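Long-range contacts in glyoxalase-like domain protein (Staphylococcus aureus, PDB 3P8A), which is of unknown function but belongs to the glyoxalase-like, vicinal oxygen chelate (VOC) family: residues D26-Y31 / N68-L73; N115-V120 / F167-E172. All coordinates share one frame; numbering follows the deposited sequence.

Contact 1: D26-Y31 / N68-L73; sequences DHIIHY and NYIELL
Strands 26-31 and 69-73 run parallel in register, His-27 beside Tyr-69 and Tyr-31 beside Leu-73, joined by five backbone hydrogen bonds. The Ile-28 N to Tyr-69 O bond is weak at 3.4 Å; His-30 N to Glu-71 O is 2.8 Å and nearly straight. Side by side on one face of the sheet, His-27 and Tyr-69 both place CG between the backbone N and the carbonyl carbon (chi1 61° and 60°). Their rings leave in the same direction, planes near parallel at 18° but slid apart. The slide puts His-27 CB over the centre of the Tyr-69 ring, 3.5 Å from the centroid, a CH-pi contact. The strands are neighbours in the mixed sheet of the glyoxalase-like domain; Asp-26 and His-27 form a classic beta bulge opposite Cys-111. Asp-26 OD2 accepts from His-27 ND1 through its anti lone pair, at 2.7 Å in the ring plane, fixing the ring's rotation. A water bridges His-27 NE2 and Glu-71 OE1. Glu-71 OE2 hydrogen-bonds Asn-60 ND2 and a glycerol, probably from the crystallisation liquor, that also bonds Tyr-69 OH. On the other face, Leu-72 CD2 packs 3.8 Å from His-30 CB; His-30 ND1 and NE2 hydrogen-bond Tyr-268 OH and Arg-264 O.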
loop_
_atom_site.group_PDB
_atom_site.type_symbol
_atom_site.label_atom_id
_atom_site.label_comp_id
_atom_site.label_asym_id
_atom_site.label_seq_id
_atom_site.Cartn_x
_atom_site.Cartn_y
_atom_site.Cartn_z
ATOM N N ASP A 26 4.563 3.765 -3.191
ATOM C CA ASP A 26 5.604 3.245 -2.313
ATOM C C ASP A 26 5.482 1.751 -2.102
ATOM O O ASP A 26 6.411 1.007 -2.400
ATOM C CB ASP A 26 5.647 3.976 -0.965
ATOM C CG ASP A 26 6.974 3.755 -0.263
ATOM O OD1 ASP A 26 8.002 4.283 -0.754
ATOM O OD2 ASP A 26 6.983 3.058 0.772
ATOM N N HIS A 27 4.358 1.309 -1.542
ATOM C CA HIS A 27 4.192 -0.103 -1.274
ATOM C C HIS A 27 2.729 -0.498 -1.199
ATOM O O HIS A 27 1.860 0.369 -1.137
ATOM C CB HIS A 27 4.995 -0.543 -0.011
ATOM C CG HIS A 27 4.609 0.121 1.278
ATOM N ND1 HIS A 27 5.155 1.331 1.662
ATOM C CD2 HIS A 27 3.790 -0.313 2.260
ATOM C CE1 HIS A 27 4.662 1.585 2.856
ATOM N NE2 HIS A 27 3.807 0.643 3.237
ATOM N N ILE A 28 2.466 -1.809 -1.312
ATOM C CA ILE A 28 1.152 -2.391 -1.160
ATOM C C ILE A 28 1.225 -3.301 0.061
ATOM O O ILE A 28 2.233 -3.972 0.262
ATOM C CB ILE A 28 0.629 -3.120 -2.450
ATOM C CG1 ILE A 28 -0.817 -3.619 -2.256
ATOM C CG2 ILE A 28 1.578 -4.228 -2.967
ATOM C CD1 ILE A 28 -1.584 -3.842 -3.571
ATOM N N ILE A 29 0.184 -3.309 0.878
ATOM C CA ILE A 29 0.136 -4.131 2.086
ATOM C C ILE A 29 -0.698 -5.339 1.868
ATOM O O ILE A 29 -1.874 -5.228 1.505
ATOM C CB ILE A 29 -0.357 -3.333 3.320
ATOM C CG1 ILE A 29 0.526 -2.095 3.557
ATOM C CG2 ILE A 29 -0.410 -4.211 4.592
ATOM C CD1 ILE A 29 -0.263 -0.889 3.717
ATOM N N HIS A 30 -0.109 -6.500 2.172
ATOM C CA HIS A 30 -0.785 -7.781 2.121
ATOM C C HIS A 30 -0.790 -8.413 3.528
ATOM O O HIS A 30 0.275 -8.779 4.039
ATOM C CB HIS A 30 -0.129 -8.690 1.067
ATOM C CG HIS A 30 -0.807 -10.019 0.854
ATOM N ND1 HIS A 30 -0.302 -10.943 -0.052
ATOM C CD2 HIS A 30 -1.913 -10.543 1.441
ATOM C CE1 HIS A 30 -1.118 -11.987 0.006
ATOM N NE2 HIS A 30 -2.103 -11.794 0.896
ATOM N N TYR A 31 -1.995 -8.555 4.140
ATOM C CA TYR A 31 -2.153 -9.200 5.440
ATOM C C TYR A 31 -2.120 -10.725 5.255
ATOM O O TYR A 31 -2.933 -11.263 4.520
ATOM C CB TYR A 31 -3.408 -8.721 6.218
ATOM C CG TYR A 31 -3.785 -9.620 7.386
ATOM C CD1 TYR A 31 -5.052 -10.190 7.472
ATOM C CD2 TYR A 31 -2.849 -9.960 8.363
ATOM C CE1 TYR A 31 -5.395 -11.042 8.524
ATOM C CE2 TYR A 31 -3.151 -10.880 9.367
ATOM C CZ TYR A 31 -4.435 -11.399 9.456
ATOM O OH TYR A 31 -4.745 -12.270 10.465
ATOM N N ASN A 68 10.051 0.459 -5.010
ATOM C CA ASN A 68 8.764 0.169 -4.379
ATOM C C ASN A 68 8.793 -1.284 -3.918
ATOM O O ASN A 68 9.714 -2.022 -4.268
ATOM C CB ASN A 68 7.567 0.483 -5.301
ATOM C CG ASN A 68 7.708 0.015 -6.724
ATOM O OD1 ASN A 68 7.548 0.793 -7.681
ATOM N ND2 ASN A 68 8.013 -1.257 -6.901
ATOM N N TYR A 69 7.844 -1.681 -3.071
ATOM C CA TYR A 69 7.886 -3.035 -2.542
ATOM C C TYR A 69 6.532 -3.557 -2.154
ATOM O O TYR A 69 5.547 -2.831 -2.177
ATOM C CB TYR A 69 8.856 -3.119 -1.334
ATOM C CG TYR A 69 8.518 -2.236 -0.156
ATOM C CD1 TYR A 69 7.925 -2.765 0.987
ATOM C CD2 TYR A 69 8.839 -0.876 -0.159
ATOM C CE1 TYR A 69 7.628 -1.958 2.087
ATOM C CE2 TYR A 69 8.554 -0.062 0.940
ATOM C CZ TYR A 69 7.938 -0.605 2.054
ATOM O OH TYR A 69 7.656 0.186 3.136
ATOM N N ILE A 70 6.506 -4.834 -1.787
ATOM C CA ILE A 70 5.337 -5.504 -1.249
ATOM C C ILE A 70 5.612 -5.656 0.236
ATOM O O ILE A 70 6.642 -6.228 0.617
ATOM C CB ILE A 70 5.098 -6.892 -1.910
ATOM C CG1 ILE A 70 4.947 -6.758 -3.452
ATOM C CG2 ILE A 70 3.848 -7.545 -1.286
ATOM C CD1 ILE A 70 5.229 -8.066 -4.254
ATOM N N GLU A 71 4.691 -5.159 1.071
ATOM C CA GLU A 71 4.785 -5.323 2.500
ATOM C C GLU A 71 3.836 -6.426 2.911
ATOM O O GLU A 71 2.623 -6.287 2.776
ATOM C CB GLU A 71 4.504 -4.020 3.262
ATOM C CG GLU A 71 4.787 -4.161 4.754
ATOM C CD GLU A 71 4.268 -3.058 5.652
ATOM O OE1 GLU A 71 3.388 -2.291 5.204
ATOM O OE2 GLU A 71 4.686 -3.007 6.831
ATOM N N LEU A 72 4.388 -7.548 3.379
ATOM C CA LEU A 72 3.571 -8.643 3.896
ATOM C C LEU A 72 3.489 -8.353 5.372
ATOM O O LEU A 72 4.510 -8.098 5.983
ATOM C CB LEU A 72 4.208 -10.007 3.645
ATOM C CG LEU A 72 4.576 -10.376 2.226
ATOM C CD1 LEU A 72 4.862 -11.812 2.168
ATOM C CD2 LEU A 72 3.461 -10.013 1.203
ATOM N N LEU A 73 2.303 -8.311 5.924
ATOM C CA LEU A 73 2.087 -7.881 7.295
ATOM C C LEU A 73 1.329 -8.896 8.101
ATOM O O LEU A 73 0.391 -9.500 7.597
ATOM C CB LEU A 73 1.347 -6.494 7.261
ATOM C CG LEU A 73 1.131 -5.720 8.598
ATOM C CD1 LEU A 73 2.470 -5.164 9.160
ATOM C CD2 LEU A 73 0.135 -4.586 8.417
HETATM O O HOH W 1 2.815 0.319 5.629
#

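Contact 2: N115-V120 / F167-E172; sequences NDIEAV and FIQWEE
Gln-169 reaches from strand 167-170 to the start of helix 117-120 and meets the first turn with its amide oxygen. Its CG stands anti to the backbone N (chi1 -168°) and the chain stays extended, which carries OE1 to the helix end. There Gln-169 OE1 accepts from Ile-117 N at 2.6 Å. The bond is straight, with an angle of 178° at the hydrogen, and the donor lies in the carbonyl plane of the amide. Asp-116 holds the N-cap position, and its OD1 receives a weak capping bond from Ala-119 N. Gln-169 thus adds a second side-chain acceptor at this N-terminus. A water lies within hydrogen-bonding distance of both acceptors, 2.9 Å from Asp-116 OD1 and 3.0 Å from Gln-169 OE1.

Beyond this polar end the apolar side chains meet. Ile-117 crosses the aliphatic part of Gln-169 at a slant, with Ile-117 CB 3.8 Å from Gln-169 CB. Ile-117 CD1 lies 4.0 Å from Phe-167 CB. One turn later, Val-120 sits over one face of the Phe-167 ring. Val-120 CG1 lies 3.6 Å from the Phe-167 ring centroid and only 8° off the normal, a CH-pi contact.

The contact lays the start of helix 117-125 against strand 166-170. Ile-117 and Val-120 also reach Leu-152 of the adjoining strand 147-155, and Ile-117 touches Pro-134 of strand 130-139. Strand 166-170 itself lies between strands 106-113 and 147-155.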
loop_
_atom_site.group_PDB
_atom_site.type_symbol
_atom_site.label_atom_id
_atom_site.label_comp_id
_atom_site.label_asym_id
_atom_site.label_seq_id
_atom_site.Cartn_x
_atom_site.Cartn_y
_atom_site.Cartn_z
ATOM N N ASN A 115 8.279 13.456 -0.521
ATOM C CA ASN A 115 9.496 14.004 0.071
ATOM C C ASN A 115 9.130 15.161 1.018
ATOM O O ASN A 115 9.988 15.650 1.756
ATOM C CB ASN A 115 10.495 14.410 -1.009
ATOM C CG ASN A 115 11.268 13.232 -1.569
ATOM O OD1 ASN A 115 11.878 12.433 -0.833
ATOM N ND2 ASN A 115 11.276 13.111 -2.888
ATOM N N ASP A 116 7.830 15.536 1.054
ATOM C CA ASP A 116 7.316 16.614 1.891
ATOM C C ASP A 116 5.914 16.313 2.425
ATOM O O ASP A 116 4.916 16.785 1.870
ATOM C CB ASP A 116 7.393 17.974 1.152
ATOM C CG ASP A 116 7.348 19.212 2.047
ATOM O OD1 ASP A 116 7.178 19.058 3.288
ATOM O OD2 ASP A 116 7.487 20.334 1.512
ATOM N N ILE A 117 5.846 15.560 3.533
ATOM C CA ILE A 117 4.577 15.166 4.144
ATOM C C ILE A 117 3.790 16.351 4.765
ATOM O O ILE A 117 2.558 16.291 4.830
ATOM C CB ILE A 117 4.758 13.956 5.094
ATOM C CG1 ILE A 117 3.462 13.124 5.218
ATOM C CG2 ILE A 117 5.320 14.384 6.456
ATOM C CD1 ILE A 117 3.684 11.649 5.530
ATOM N N GLU A 118 4.510 17.415 5.206
ATOM C CA GLU A 118 3.900 18.617 5.777
ATOM C C GLU A 118 3.170 19.435 4.721
ATOM O O GLU A 118 2.110 19.964 5.020
ATOM C CB GLU A 118 4.932 19.472 6.538
ATOM C CG GLU A 118 5.059 19.083 8.004
ATOM C CD GLU A 118 3.810 19.317 8.835
ATOM O OE1 GLU A 118 3.347 20.480 8.910
ATOM O OE2 GLU A 118 3.293 18.333 9.410
ATOM N N ALA A 119 3.737 19.522 3.495
ATOM C CA ALA A 119 3.148 20.171 2.320
ATOM C C ALA A 119 1.904 19.394 1.885
ATOM O O ALA A 119 0.924 20.006 1.461
ATOM C CB ALA A 119 4.146 20.209 1.180
ATOM N N VAL A 120 1.942 18.048 1.995
ATOM C CA VAL A 120 0.787 17.209 1.698
ATOM C C VAL A 120 -0.288 17.500 2.723
ATOM O O VAL A 120 -1.424 17.744 2.326
ATOM C CB VAL A 120 1.118 15.688 1.570
ATOM C CG1 VAL A 120 -0.147 14.839 1.577
ATOM C CG2 VAL A 120 1.898 15.425 0.300
ATOM N N PHE A 167 -0.001 8.194 3.182
ATOM C CA PHE A 167 1.255 8.798 2.754
ATOM C C PHE A 167 2.409 8.432 3.657
ATOM O O PHE A 167 2.227 8.270 4.856
ATOM C CB PHE A 167 1.101 10.339 2.742
ATOM C CG PHE A 167 -0.038 10.871 1.894
ATOM C CD1 PHE A 167 0.164 11.204 0.561
ATOM C CD2 PHE A 167 -1.293 11.104 2.453
ATOM C CE1 PHE A 167 -0.886 11.709 -0.221
ATOM C CE2 PHE A 167 -2.342 11.594 1.669
ATOM C CZ PHE A 167 -2.115 11.931 0.341
ATOM N N ILE A 168 3.597 8.358 3.076
ATOM C CA ILE A 168 4.818 8.061 3.783
ATOM C C ILE A 168 5.923 9.042 3.399
ATOM O O ILE A 168 6.119 9.357 2.228
ATOM C CB ILE A 168 5.293 6.570 3.593
ATOM C CG1 ILE A 168 6.411 6.188 4.613
ATOM C CG2 ILE A 168 5.729 6.257 2.124
ATOM C CD1 ILE A 168 6.572 4.622 4.809
ATOM N N GLN A 169 6.672 9.462 4.404
ATOM C CA GLN A 169 7.880 10.247 4.227
ATOM C C GLN A 169 8.947 9.540 5.061
ATOM O O GLN A 169 8.864 9.495 6.292
ATOM C CB GLN A 169 7.739 11.718 4.644
ATOM C CG GLN A 169 8.955 12.532 4.158
ATOM C CD GLN A 169 9.018 13.916 4.741
ATOM O OE1 GLN A 169 8.078 14.706 4.646
ATOM N NE2 GLN A 169 10.163 14.258 5.285
ATOM N N TRP A 170 9.908 8.945 4.363
ATOM C CA TRP A 170 11.042 8.242 4.971
ATOM C C TRP A 170 12.025 9.283 5.531
ATOM O O TRP A 170 12.300 10.290 4.856
ATOM C CB TRP A 170 11.728 7.369 3.895
ATOM C CG TRP A 170 10.880 6.228 3.430
ATOM C CD1 TRP A 170 10.192 6.141 2.254
ATOM C CD2 TRP A 170 10.637 5.002 4.129
ATOM N NE1 TRP A 170 9.512 4.947 2.193
ATOM C CE2 TRP A 170 9.799 4.211 3.311
ATOM C CE3 TRP A 170 11.077 4.474 5.353
ATOM C CZ2 TRP A 170 9.356 2.936 3.700
ATOM C CZ3 TRP A 170 10.611 3.226 5.751
ATOM C CH2 TRP A 170 9.751 2.476 4.934
ATOM N N GLU A 171 12.540 9.055 6.764
ATOM C CA GLU A 171 13.536 9.948 7.382
ATOM C C GLU A 171 14.744 10.047 6.444
ATOM O O GLU A 171 15.123 11.148 6.042
ATOM C CB GLU A 171 13.918 9.468 8.796
ATOM C CG GLU A 171 13.681 10.499 9.893
ATOM C CD GLU A 171 12.280 11.074 10.045
ATOM O OE1 GLU A 171 12.148 12.317 9.957
ATOM O OE2 GLU A 171 11.325 10.297 10.283
ATOM N N GLU A 172 15.247 8.882 5.995
ATOM C CA GLU A 172 16.319 8.743 5.004
ATOM C C GLU A 172 15.893 9.443 3.697
ATOM O O GLU A 172 14.736 9.349 3.265
ATOM C CB GLU A 172 16.606 7.258 4.749
ATOM C CG GLU A 172 18.051 6.937 4.436
ATOM C CD GLU A 172 18.445 5.538 4.866
ATOM O OE1 GLU A 172 18.924 5.383 6.014
ATOM O OE2 GLU A 172 18.221 4.589 4.079
HETATM O O HOH W 2 7.820 17.563 5.636
#

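Contact 1 is buried near the middle of the chain, while contact 2 lies farther out and is only partly buried. Both use the same eight-stranded sheet. Contact 1 pairs two adjacent strands through their backbones, with several polar side chains on one face, near a bound glycerol. Contact 2 sets a helix start on a strand. Its one direct hydrogen bond runs from a backbone N-H to a side-chain amide oxygen; a nearby water and apolar packing complete it. The centres of contact 1 and contact 2 are about 18 Å apart, yet the two touch. Trp-170 CZ2 lies 3.3 Å from Tyr-69 OH, and Ile-168 CG2 is 3.7 Å from Asp-26 CG.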